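Local coordinates for MUTM (fpg) protein (Thermus thermophilus, PDB 1EE8), which belongs to the MutM (Fpg) family and joins a beta-rich N-terminal domain to a helical H2TH domain and a C-terminal zinc finger, at residues Y163-L168 / G254-P259; S174-A179 / E246-A251; G41-E46 / V87-T92; R23-R28 / R34-A39. One frame throughout, in Å; residues are numbered along the deposited sequence.

Interaction 1 of 4, residues Y163-L168 / G254-P259; sequences YADEAL and GTHFCP. With ZN (zinc ion), chain C.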
# COMPACT_ATOMS: atom_id res chain seq x y z
N TYR A 163 -22.03 -27.84 -5.37
CA TYR A 163 -23.26 -27.39 -5.97
C TYR A 163 -23.45 -27.79 -7.42
O TYR A 163 -24.59 -27.86 -7.90
CB TYR A 163 -23.41 -25.89 -5.73
CG TYR A 163 -23.40 -25.64 -4.24
CD1 TYR A 163 -22.29 -25.09 -3.61
CD2 TYR A 163 -24.46 -26.08 -3.44
CE1 TYR A 163 -22.22 -24.99 -2.22
CE2 TYR A 163 -24.40 -25.98 -2.05
CZ TYR A 163 -23.28 -25.44 -1.45
OH TYR A 163 -23.21 -25.36 -0.08
N ALA A 164 -22.36 -28.06 -8.13
CA ALA A 164 -22.51 -28.52 -9.51
C ALA A 164 -23.11 -29.93 -9.39
O ALA A 164 -24.12 -30.24 -10.02
CB ALA A 164 -21.16 -28.57 -10.22
N ASP A 165 -22.47 -30.78 -8.58
CA ASP A 165 -22.95 -32.14 -8.38
C ASP A 165 -24.42 -32.15 -7.92
O ASP A 165 -25.25 -32.87 -8.48
CB ASP A 165 -22.10 -32.87 -7.33
CG ASP A 165 -20.73 -33.29 -7.86
OD1 ASP A 165 -20.36 -32.89 -8.98
OD2 ASP A 165 -20.01 -34.03 -7.14
N GLU A 166 -24.75 -31.34 -6.92
CA GLU A 166 -26.12 -31.31 -6.41
C GLU A 166 -27.13 -30.77 -7.43
O GLU A 166 -28.25 -31.25 -7.51
CB GLU A 166 -26.19 -30.49 -5.11
CG GLU A 166 -25.51 -31.16 -3.92
CD GLU A 166 -26.14 -32.50 -3.55
OE1 GLU A 166 -25.41 -33.52 -3.56
OE2 GLU A 166 -27.35 -32.54 -3.26
N ALA A 167 -26.73 -29.77 -8.21
CA ALA A 167 -27.65 -29.20 -9.19
C ALA A 167 -27.93 -30.23 -10.28
O ALA A 167 -29.08 -30.40 -10.72
CB ALA A 167 -27.05 -27.93 -9.81
N LEU A 168 -26.88 -30.91 -10.72
CA LEU A 168 -27.00 -31.92 -11.76
C LEU A 168 -27.91 -33.07 -11.33
O LEU A 168 -28.68 -33.60 -12.13
CB LEU A 168 -25.61 -32.45 -12.13
CG LEU A 168 -24.78 -31.42 -12.92
CD1 LEU A 168 -23.31 -31.85 -12.97
CD2 LEU A 168 -25.36 -31.30 -14.33
N GLY A 254 -13.26 -35.47 -8.36
CA GLY A 254 -14.38 -36.34 -8.07
C GLY A 254 -15.70 -35.70 -8.47
O GLY A 254 -15.84 -34.48 -8.44
N THR A 255 -16.66 -36.54 -8.84
CA THR A 255 -17.98 -36.08 -9.23
C THR A 255 -18.98 -37.12 -8.75
O THR A 255 -18.94 -38.28 -9.18
CB THR A 255 -18.09 -35.93 -10.76
OG1 THR A 255 -17.21 -34.88 -11.20
CG2 THR A 255 -19.52 -35.59 -11.18
N HIS A 256 -19.87 -36.72 -7.84
CA HIS A 256 -20.87 -37.63 -7.30
C HIS A 256 -22.14 -37.59 -8.14
O HIS A 256 -22.56 -36.52 -8.59
CB HIS A 256 -21.22 -37.26 -5.85
CG HIS A 256 -20.04 -37.26 -4.93
ND1 HIS A 256 -19.04 -36.31 -5.00
CD2 HIS A 256 -19.70 -38.08 -3.91
CE1 HIS A 256 -18.14 -36.55 -4.07
NE2 HIS A 256 -18.51 -37.62 -3.39
N PHE A 257 -22.76 -38.75 -8.33
CA PHE A 257 -23.97 -38.84 -9.14
C PHE A 257 -24.61 -40.22 -9.03
O PHE A 257 -23.97 -41.18 -8.61
CB PHE A 257 -23.61 -38.60 -10.61
CG PHE A 257 -22.82 -39.72 -11.21
CD1 PHE A 257 -23.43 -40.65 -12.06
CD2 PHE A 257 -21.47 -39.89 -10.89
CE1 PHE A 257 -22.71 -41.73 -12.57
CE2 PHE A 257 -20.75 -40.97 -11.40
CZ PHE A 257 -21.37 -41.89 -12.24
N CYS A 258 -25.89 -40.30 -9.41
CA CYS A 258 -26.60 -41.57 -9.41
C CYS A 258 -26.65 -41.96 -10.88
O CYS A 258 -27.25 -41.25 -11.70
CB CYS A 258 -28.04 -41.43 -8.88
SG CYS A 258 -29.03 -42.94 -9.11
N PRO A 259 -26.01 -43.09 -11.23
CA PRO A 259 -26.00 -43.54 -12.62
C PRO A 259 -27.41 -43.69 -13.19
O PRO A 259 -27.71 -43.18 -14.28
CB PRO A 259 -25.26 -44.87 -12.54
CG PRO A 259 -24.31 -44.66 -11.38
CD PRO A 259 -25.22 -43.99 -10.38
ZN ZN C . -31.13 -42.71 -8.11
O HOH W 1 -24.30 -35.03 -9.92

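Interaction 2 of 4, residues S174-A179 / E246-A251; sequences SPFRPA and ERRVVA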
# COMPACT_ATOMS: atom_id res chain seq x y z
N SER A 174 -26.73 -36.09 -16.61
CA SER A 174 -25.41 -36.66 -16.49
C SER A 174 -24.34 -35.58 -16.42
O SER A 174 -24.33 -34.65 -17.23
CB SER A 174 -25.11 -37.57 -17.67
OG SER A 174 -23.75 -37.95 -17.65
N PRO A 175 -23.43 -35.68 -15.45
CA PRO A 175 -22.36 -34.69 -15.31
C PRO A 175 -21.34 -34.84 -16.43
O PRO A 175 -20.65 -33.89 -16.80
CB PRO A 175 -21.73 -35.05 -13.96
CG PRO A 175 -22.81 -35.83 -13.25
CD PRO A 175 -23.40 -36.64 -14.34
N PHE A 176 -21.29 -36.04 -17.00
CA PHE A 176 -20.31 -36.37 -18.03
C PHE A 176 -20.68 -36.21 -19.50
O PHE A 176 -19.80 -36.26 -20.36
CB PHE A 176 -19.81 -37.79 -17.78
CG PHE A 176 -19.61 -38.09 -16.32
CD1 PHE A 176 -20.56 -38.82 -15.60
CD2 PHE A 176 -18.50 -37.59 -15.65
CE1 PHE A 176 -20.40 -39.05 -14.24
CE2 PHE A 176 -18.34 -37.81 -14.28
CZ PHE A 176 -19.29 -38.54 -13.58
N ARG A 177 -21.96 -36.00 -19.80
CA ARG A 177 -22.37 -35.84 -21.19
C ARG A 177 -21.92 -34.49 -21.74
O ARG A 177 -21.77 -33.52 -20.99
CB ARG A 177 -23.89 -35.97 -21.32
CG ARG A 177 -24.66 -34.88 -20.61
CD ARG A 177 -26.16 -35.14 -20.66
NE ARG A 177 -26.73 -34.88 -21.97
CZ ARG A 177 -28.04 -34.92 -22.23
NH1 ARG A 177 -28.48 -34.66 -23.45
NH2 ARG A 177 -28.90 -35.21 -21.27
N PRO A 178 -21.69 -34.41 -23.06
CA PRO A 178 -21.27 -33.15 -23.68
C PRO A 178 -22.28 -32.06 -23.34
O PRO A 178 -23.49 -32.29 -23.39
CB PRO A 178 -21.25 -33.48 -25.17
CG PRO A 178 -20.86 -34.94 -25.18
CD PRO A 178 -21.72 -35.50 -24.06
N ALA A 179 -21.79 -30.87 -22.98
CA ALA A 179 -22.67 -29.77 -22.63
C ALA A 179 -23.65 -29.42 -23.74
O ALA A 179 -24.81 -29.10 -23.48
CB ALA A 179 -21.85 -28.54 -22.27
N GLU A 246 -22.50 -43.18 -6.94
CA GLU A 246 -21.15 -43.40 -7.44
C GLU A 246 -20.33 -42.12 -7.50
O GLU A 246 -20.87 -41.01 -7.48
CB GLU A 246 -21.19 -44.02 -8.84
CG GLU A 246 -21.82 -45.39 -8.88
CD GLU A 246 -21.59 -46.08 -10.21
OE1 GLU A 246 -22.18 -47.16 -10.42
OE2 GLU A 246 -20.81 -45.55 -11.03
N ARG A 247 -19.02 -42.28 -7.60
CA ARG A 247 -18.11 -41.15 -7.67
C ARG A 247 -17.00 -41.39 -8.69
O ARG A 247 -16.07 -42.15 -8.43
CB ARG A 247 -17.50 -40.87 -6.29
CG ARG A 247 -16.44 -39.79 -6.28
CD ARG A 247 -16.06 -39.44 -4.84
NE ARG A 247 -14.91 -38.54 -4.77
CZ ARG A 247 -13.65 -38.92 -4.89
NH1 ARG A 247 -12.67 -38.02 -4.81
NH2 ARG A 247 -13.35 -40.19 -5.08
N ARG A 248 -17.12 -40.75 -9.85
CA ARG A 248 -16.12 -40.88 -10.90
C ARG A 248 -15.06 -39.80 -10.74
O ARG A 248 -15.38 -38.63 -10.54
CB ARG A 248 -16.77 -40.75 -12.29
CG ARG A 248 -17.50 -41.99 -12.74
CD ARG A 248 -16.93 -42.52 -14.05
NE ARG A 248 -17.35 -41.74 -15.21
CZ ARG A 248 -18.53 -41.86 -15.80
NH1 ARG A 248 -19.41 -42.74 -15.34
NH2 ARG A 248 -18.82 -41.12 -16.86
N VAL A 249 -13.80 -40.20 -10.82
CA VAL A 249 -12.71 -39.24 -10.69
C VAL A 249 -12.08 -39.01 -12.06
O VAL A 249 -11.87 -39.96 -12.82
CB VAL A 249 -11.62 -39.76 -9.72
CG1 VAL A 249 -10.73 -38.60 -9.28
CG2 VAL A 249 -12.27 -40.42 -8.52
N VAL A 250 -11.80 -37.75 -12.38
CA VAL A 250 -11.20 -37.39 -13.66
C VAL A 250 -9.98 -36.51 -13.41
O VAL A 250 -10.12 -35.30 -13.22
CB VAL A 250 -12.19 -36.61 -14.55
CG1 VAL A 250 -11.59 -36.40 -15.94
CG2 VAL A 250 -13.51 -37.37 -14.65
N ALA A 251 -8.80 -37.11 -13.41
CA ALA A 251 -7.56 -36.37 -13.18
C ALA A 251 -7.70 -35.53 -11.91
O ALA A 251 -7.78 -34.30 -11.97
CB ALA A 251 -7.25 -35.48 -14.37

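Interaction 3 of 4, residues G41-E46 / V87-T92; sequences GRRILE and VLEGRT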
# COMPACT_ATOMS: atom_id res chain seq x y z
N GLY A 41 -5.97 1.30 8.11
CA GLY A 41 -6.40 2.62 8.53
C GLY A 41 -7.54 3.17 7.71
O GLY A 41 -7.60 4.36 7.46
N ARG A 42 -8.46 2.30 7.31
CA ARG A 42 -9.60 2.73 6.51
C ARG A 42 -10.86 2.08 7.07
O ARG A 42 -10.82 0.96 7.58
CB ARG A 42 -9.43 2.29 5.05
CG ARG A 42 -8.20 2.85 4.35
CD ARG A 42 -8.08 2.25 2.97
NE ARG A 42 -6.85 2.65 2.30
CZ ARG A 42 -6.65 3.82 1.69
NH1 ARG A 42 -7.60 4.74 1.65
NH2 ARG A 42 -5.49 4.06 1.11
N ARG A 43 -11.98 2.79 6.98
CA ARG A 43 -13.22 2.23 7.48
C ARG A 43 -13.81 1.28 6.45
O ARG A 43 -13.65 1.49 5.25
CB ARG A 43 -14.22 3.33 7.81
CG ARG A 43 -13.83 4.11 9.05
CD ARG A 43 -14.79 5.24 9.35
NE ARG A 43 -14.31 6.00 10.51
CZ ARG A 43 -14.40 5.58 11.77
NH1 ARG A 43 -14.96 4.40 12.04
NH2 ARG A 43 -13.91 6.32 12.75
N ILE A 44 -14.44 0.23 6.94
CA ILE A 44 -15.06 -0.76 6.07
C ILE A 44 -16.45 -0.25 5.71
O ILE A 44 -17.31 -0.13 6.58
CB ILE A 44 -15.17 -2.12 6.79
CG1 ILE A 44 -13.76 -2.62 7.14
CG2 ILE A 44 -15.91 -3.12 5.90
CD1 ILE A 44 -13.74 -3.94 7.88
N LEU A 45 -16.65 0.05 4.43
CA LEU A 45 -17.93 0.56 3.95
C LEU A 45 -18.90 -0.52 3.48
O LEU A 45 -20.11 -0.33 3.49
CB LEU A 45 -17.69 1.55 2.82
CG LEU A 45 -16.72 2.68 3.19
CD1 LEU A 45 -16.60 3.66 2.04
CD2 LEU A 45 -17.22 3.39 4.45
N GLU A 46 -18.36 -1.66 3.06
CA GLU A 46 -19.19 -2.77 2.60
C GLU A 46 -18.38 -4.04 2.45
O GLU A 46 -17.15 -4.01 2.39
CB GLU A 46 -19.82 -2.44 1.25
CG GLU A 46 -21.26 -1.96 1.33
CD GLU A 46 -22.25 -3.07 1.67
OE1 GLU A 46 -21.82 -4.18 2.05
OE2 GLU A 46 -23.47 -2.81 1.56
N VAL A 87 -7.53 -6.56 12.15
CA VAL A 87 -7.76 -5.90 13.42
C VAL A 87 -8.64 -4.68 13.24
O VAL A 87 -8.21 -3.67 12.68
CB VAL A 87 -6.42 -5.48 14.05
CG1 VAL A 87 -6.66 -4.80 15.38
CG2 VAL A 87 -5.53 -6.72 14.22
N LEU A 88 -9.89 -4.78 13.71
CA LEU A 88 -10.85 -3.68 13.63
C LEU A 88 -10.87 -2.95 14.95
O LEU A 88 -10.35 -3.44 15.96
CB LEU A 88 -12.25 -4.22 13.33
CG LEU A 88 -12.57 -4.64 11.89
CD1 LEU A 88 -11.37 -5.25 11.21
CD2 LEU A 88 -13.73 -5.60 11.94
N GLU A 89 -11.48 -1.77 14.98
CA GLU A 89 -11.51 -1.01 16.21
C GLU A 89 -12.34 -1.75 17.26
O GLU A 89 -11.96 -1.79 18.43
CB GLU A 89 -12.07 0.40 15.97
CG GLU A 89 -13.57 0.49 15.69
CD GLU A 89 -14.02 1.91 15.37
OE1 GLU A 89 -13.72 2.40 14.25
OE2 GLU A 89 -14.67 2.55 16.23
N GLY A 90 -13.44 -2.37 16.84
CA GLY A 90 -14.29 -3.07 17.78
C GLY A 90 -13.98 -4.54 18.00
O GLY A 90 -14.40 -5.12 19.01
N ARG A 91 -13.26 -5.16 17.07
CA ARG A 91 -12.93 -6.57 17.20
C ARG A 91 -11.92 -7.01 16.15
O ARG A 91 -11.42 -6.19 15.38
CB ARG A 91 -14.18 -7.44 17.05
CG ARG A 91 -14.92 -7.24 15.74
CD ARG A 91 -15.62 -8.51 15.32
NE ARG A 91 -16.48 -9.08 16.36
CZ ARG A 91 -17.60 -8.51 16.80
NH1 ARG A 91 -18.02 -7.36 16.30
NH2 ARG A 91 -18.33 -9.13 17.73
N THR A 92 -11.64 -8.30 16.12
CA THR A 92 -10.67 -8.86 15.18
C THR A 92 -11.22 -10.07 14.44
O THR A 92 -11.92 -10.90 15.02
CB THR A 92 -9.38 -9.25 15.94
OG1 THR A 92 -8.76 -8.06 16.43
CG2 THR A 92 -8.39 -9.98 15.02

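Interaction 4 of 4, residues R23-R28 / R34-A39; sequences RQVVHR and RNTALA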
# COMPACT_ATOMS: atom_id res chain seq x y z
N ARG A 23 -7.98 -1.22 11.29
CA ARG A 23 -6.71 -0.66 11.76
C ARG A 23 -5.49 -1.34 11.14
O ARG A 23 -4.51 -0.68 10.79
CB ARG A 23 -6.63 -0.75 13.28
CG ARG A 23 -7.68 0.07 14.01
CD ARG A 23 -7.58 -0.12 15.52
NE ARG A 23 -8.41 0.84 16.25
CZ ARG A 23 -8.66 0.77 17.56
NH1 ARG A 23 -8.15 -0.22 18.28
NH2 ARG A 23 -9.42 1.69 18.13
N GLN A 24 -5.53 -2.65 11.03
CA GLN A 24 -4.40 -3.35 10.45
C GLN A 24 -4.72 -4.76 9.97
O GLN A 24 -5.69 -5.37 10.41
CB GLN A 24 -3.24 -3.39 11.45
CG GLN A 24 -3.66 -3.33 12.93
CD GLN A 24 -2.46 -3.37 13.89
OE1 GLN A 24 -2.63 -3.29 15.11
NE2 GLN A 24 -1.26 -3.49 13.35
N VAL A 25 -3.91 -5.23 9.04
CA VAL A 25 -4.03 -6.57 8.50
C VAL A 25 -2.70 -7.18 8.89
O VAL A 25 -1.66 -6.86 8.32
CB VAL A 25 -4.14 -6.58 6.96
CG1 VAL A 25 -4.37 -8.01 6.47
CG2 VAL A 25 -5.28 -5.68 6.52
N VAL A 26 -2.75 -8.04 9.89
CA VAL A 26 -1.55 -8.64 10.43
C VAL A 26 -1.22 -10.00 9.83
O VAL A 26 -2.06 -10.89 9.77
CB VAL A 26 -1.67 -8.78 11.97
CG1 VAL A 26 -0.33 -9.18 12.58
CG2 VAL A 26 -2.15 -7.45 12.55
N HIS A 27 0.02 -10.14 9.39
CA HIS A 27 0.50 -11.40 8.83
C HIS A 27 1.98 -11.26 8.53
O HIS A 27 2.57 -10.18 8.67
CB HIS A 27 -0.24 -11.74 7.53
CG HIS A 27 0.20 -10.91 6.36
ND1 HIS A 27 -0.47 -9.77 5.97
CD2 HIS A 27 1.27 -11.01 5.54
CE1 HIS A 27 0.17 -9.21 4.95
NE2 HIS A 27 1.23 -9.95 4.68
N ARG A 28 2.60 -12.37 8.13
CA ARG A 28 3.99 -12.35 7.75
C ARG A 28 4.18 -13.28 6.55
O ARG A 28 5.05 -14.14 6.52
CB ARG A 28 4.91 -12.73 8.92
CG ARG A 28 4.73 -14.10 9.52
CD ARG A 28 5.53 -14.14 10.83
NE ARG A 28 5.77 -15.48 11.37
CZ ARG A 28 4.84 -16.41 11.54
NH1 ARG A 28 3.58 -16.18 11.21
NH2 ARG A 28 5.18 -17.59 12.06
N ARG A 34 -0.95 -10.07 -0.44
CA ARG A 34 -0.29 -8.99 -1.15
C ARG A 34 -0.86 -7.60 -1.01
O ARG A 34 -2.08 -7.40 -1.12
CB ARG A 34 -0.22 -9.35 -2.63
CG ARG A 34 0.43 -10.69 -2.90
CD ARG A 34 0.14 -11.18 -4.31
NE ARG A 34 0.58 -12.56 -4.48
CZ ARG A 34 0.10 -13.40 -5.38
NH1 ARG A 34 -0.86 -13.01 -6.22
NH2 ARG A 34 0.57 -14.64 -5.46
N ASN A 35 0.03 -6.64 -0.79
CA ASN A 35 -0.34 -5.24 -0.67
C ASN A 35 -1.46 -4.99 0.33
O ASN A 35 -2.33 -4.15 0.10
CB ASN A 35 -0.77 -4.70 -2.04
CG ASN A 35 0.32 -4.86 -3.08
OD1 ASN A 35 0.15 -5.56 -4.09
ND2 ASN A 35 1.45 -4.22 -2.85
N THR A 36 -1.44 -5.70 1.45
CA THR A 36 -2.49 -5.50 2.45
C THR A 36 -2.36 -4.16 3.19
O THR A 36 -3.34 -3.65 3.71
CB THR A 36 -2.51 -6.66 3.48
OG1 THR A 36 -1.23 -6.75 4.12
CG2 THR A 36 -2.82 -7.97 2.78
N ALA A 37 -1.16 -3.59 3.21
CA ALA A 37 -0.95 -2.31 3.90
C ALA A 37 -1.83 -1.22 3.27
O ALA A 37 -2.17 -0.23 3.91
CB ALA A 37 0.52 -1.89 3.81
N LEU A 38 -2.21 -1.44 2.02
CA LEU A 38 -3.05 -0.49 1.31
C LEU A 38 -4.40 -0.32 2.00
O LEU A 38 -4.98 0.77 1.99
CB LEU A 38 -3.28 -1.00 -0.11
CG LEU A 38 -3.27 0.03 -1.24
CD1 LEU A 38 -1.91 0.70 -1.28
CD2 LEU A 38 -3.57 -0.66 -2.56
N ALA A 39 -4.87 -1.39 2.61
CA ALA A 39 -6.16 -1.41 3.29
C ALA A 39 -6.16 -0.86 4.71
O ALA A 39 -7.22 -0.52 5.24
CB ALA A 39 -6.71 -2.84 3.31

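Interaction 1 of 4, residues Y163-L168 / G254-P259
A single carboxylate oxygen, OD2 of Asp165, takes two N-H groups from one residue, His256. The backbone amide provides the straighter bond, with N of His256 2.8 Å from OD2 of Asp165 at an N-H...O angle of 171°, and it comes down from above the carboxylate plane. The imidazole supplies the second: ND1 of His256 lies 3.3 Å from the same OD2, nearly in line with the C-O bond and close to the ring plane. With CG of His256 beside its own backbone N (chi1 -57°), the ring lies near the amide, and its rotation about chi2 turns ND1 to the same oxygen. The ring and carboxylate planes are turned 58° apart, and the two bonds together should fix the rotation of the imidazole. OD1 of Asp165 rests 3.6 Å from CG2 of Thr255 and forms a salt bridge with Lys147, which also bonds to OG1 of Thr255. The buried carboxylate is thus satisfied at both oxygens and probably kept charged. A water links the two backbones as well, donating to O of Asp165 (2.8 Å) and to O of His256 (2.6 Å). Two residues beyond His256, SG of Cys258 binds zinc at 2.3 Å, the site being completed by Cys238, Cys241 and Cys261. A helix of the H2TH domain is thereby tied to the beta-hairpin of a four-cysteine zinc finger.

Interaction 2 of 4, residues S174-A179 / E246-A251
Bends at chi2 (-121°, away from a staggered value) and at chi3 fold the Arg248 side chain back, so that its guanidinium comes to lie on the ring of Phe176. The two planes are tilted 26° from each other, near enough to parallel for a stack, and CZ of Arg248 stands 3.8 Å from the centroid of the Phe176 ring, only 16° off the ring normal. This is a cation-pi contact over the face. Within the stack NH2 of Arg248 lies toward the ring's rim, 3.1 Å from CD1 of Phe176, a tight approach. The aliphatic part of the arginine takes the far end of the ring, CB of Arg248 being 3.6 Å from CZ of Phe176. CB of Pro175 lies over the opposite face, so the phenyl group is sandwiched between proline and arginine, while Phe257 meets it edge-to-face. NH2 of Arg248 also has a long, weak ion pair with Glu264. The loop carrying the phenylalanine is shaped by Ser174, whose OG accepts from the backbone N of Phe176 at 3.2 Å and more weakly from N of Arg177. Such a surface stack joins the loop between helices 161-170 and 184-203 to the first strand of the zinc-finger hairpin, and the loop contains an ST turn at Ser174.

Interaction 3 of 4, residues G41-E46 / V87-T92
Arg43 and Ile44 reach Glu89 and Leu88 across the intervening strand 21-26, in the antiparallel part of the sheet that forms the beta-rich N-terminal domain of Fpg proteins. The strand carrying them opens with a G1 beta bulge, in which Gly41, with its positive phi, and Arg42 both face Leu22. Arg42 turns to other partners: it bonds to O of Leu38 and O of Glu59, and to O of Glu40 of the second subunit. Next, Arg43 runs out along the surface with CG beside its backbone N (chi1 -72°) and the chain extended as far as NE. Its NH1 comes 3.2 Å from OE1 of Glu89, a salt bridge whose hydrogen bond is weak, bent to 131°. The guanidinium and carboxylate are turned 56° against each other, so this is no flat two-pronged pairing. Both charged groups have further partners, for NH1 of Arg43 also bonds to O of Gly19, and OE1 of Glu89 is hydrogen-bonded with OG1 of Thr21. Ile44 points inward instead, its CD1 meeting CG of Leu88 at 4.2 Å; Val17 of helix 3-17 touches both side chains, so the pair packs against helix 3-17. Leu45 and Glu46 then form a classic bulge opposite Ala57, and Glu46 makes a salt bridge with Arg14. Across the contact, Glu89 and Gly90 make the turn between strands 82-88 and 92-96, which is closed by a bond of 2.7 Å from N of Leu88 to O of Arg91.

Interaction 4 of 4, residues R23-R28 / R34-A39
Val25 of strand 21-26 and Thr36 of the following turn have CA atoms 6.3 Å apart where the extended chain of 23-26 passes a turn of helical backbone angles at 36-39, itself braced by a 2.9 Å bond from N of Ala39 to O of Thr36. Thr36 carries the contact from its side. Its OG1 occupies the position between the backbone N and the carbonyl carbon (chi1 58°), a rotation that directs the hydroxyl at His27 while CB faces Val25. The valine lies across it, CG1 of Val25 being 3.8 Å from CB of Thr36 and 4.0 Å from CG2 of Thr36. His27 and Thr36 approach each other from opposite directions, the imidazole presenting its edge, with OG1 of Thr36 near the ring plane. CE1 of His27 is modelled only 2.9 Å from that OG1, short for carbon and oxygen, so the detail of the ring's setting is doubtful. Tyr33 meets the imidazole edge-to-face. Beyond Thr36, Val25 packs on Leu86 and His27 on Ala84 of strand 82-88, while the turn leads from strand 33-34 into strand 42-50 and places Ala37 and Leu38 against the second subunit.

How the interactions relate
The four contacts form two pairs at opposite ends of the molecule. Interactions 1 and 2, with centres 8 Å apart, share the zinc-finger hairpin: strand 254-257 pairs with strand 246-249, O of Phe257 lying 3.0 Å from N of Glu246, so one hairpin is held by both a helix and a loop of the H2TH domain. Zinc is bound within interaction 1 and is about 13 Å from the Phe176 side chain of interaction 2. Interactions 3 and 4, 12 Å apart between centres, meet in the N-terminal sheet, where N of Val87 lies 2.8 Å from O of Gln24, and both touch the second subunit. Centres of interactions 1 and 3 are about 39 Å apart.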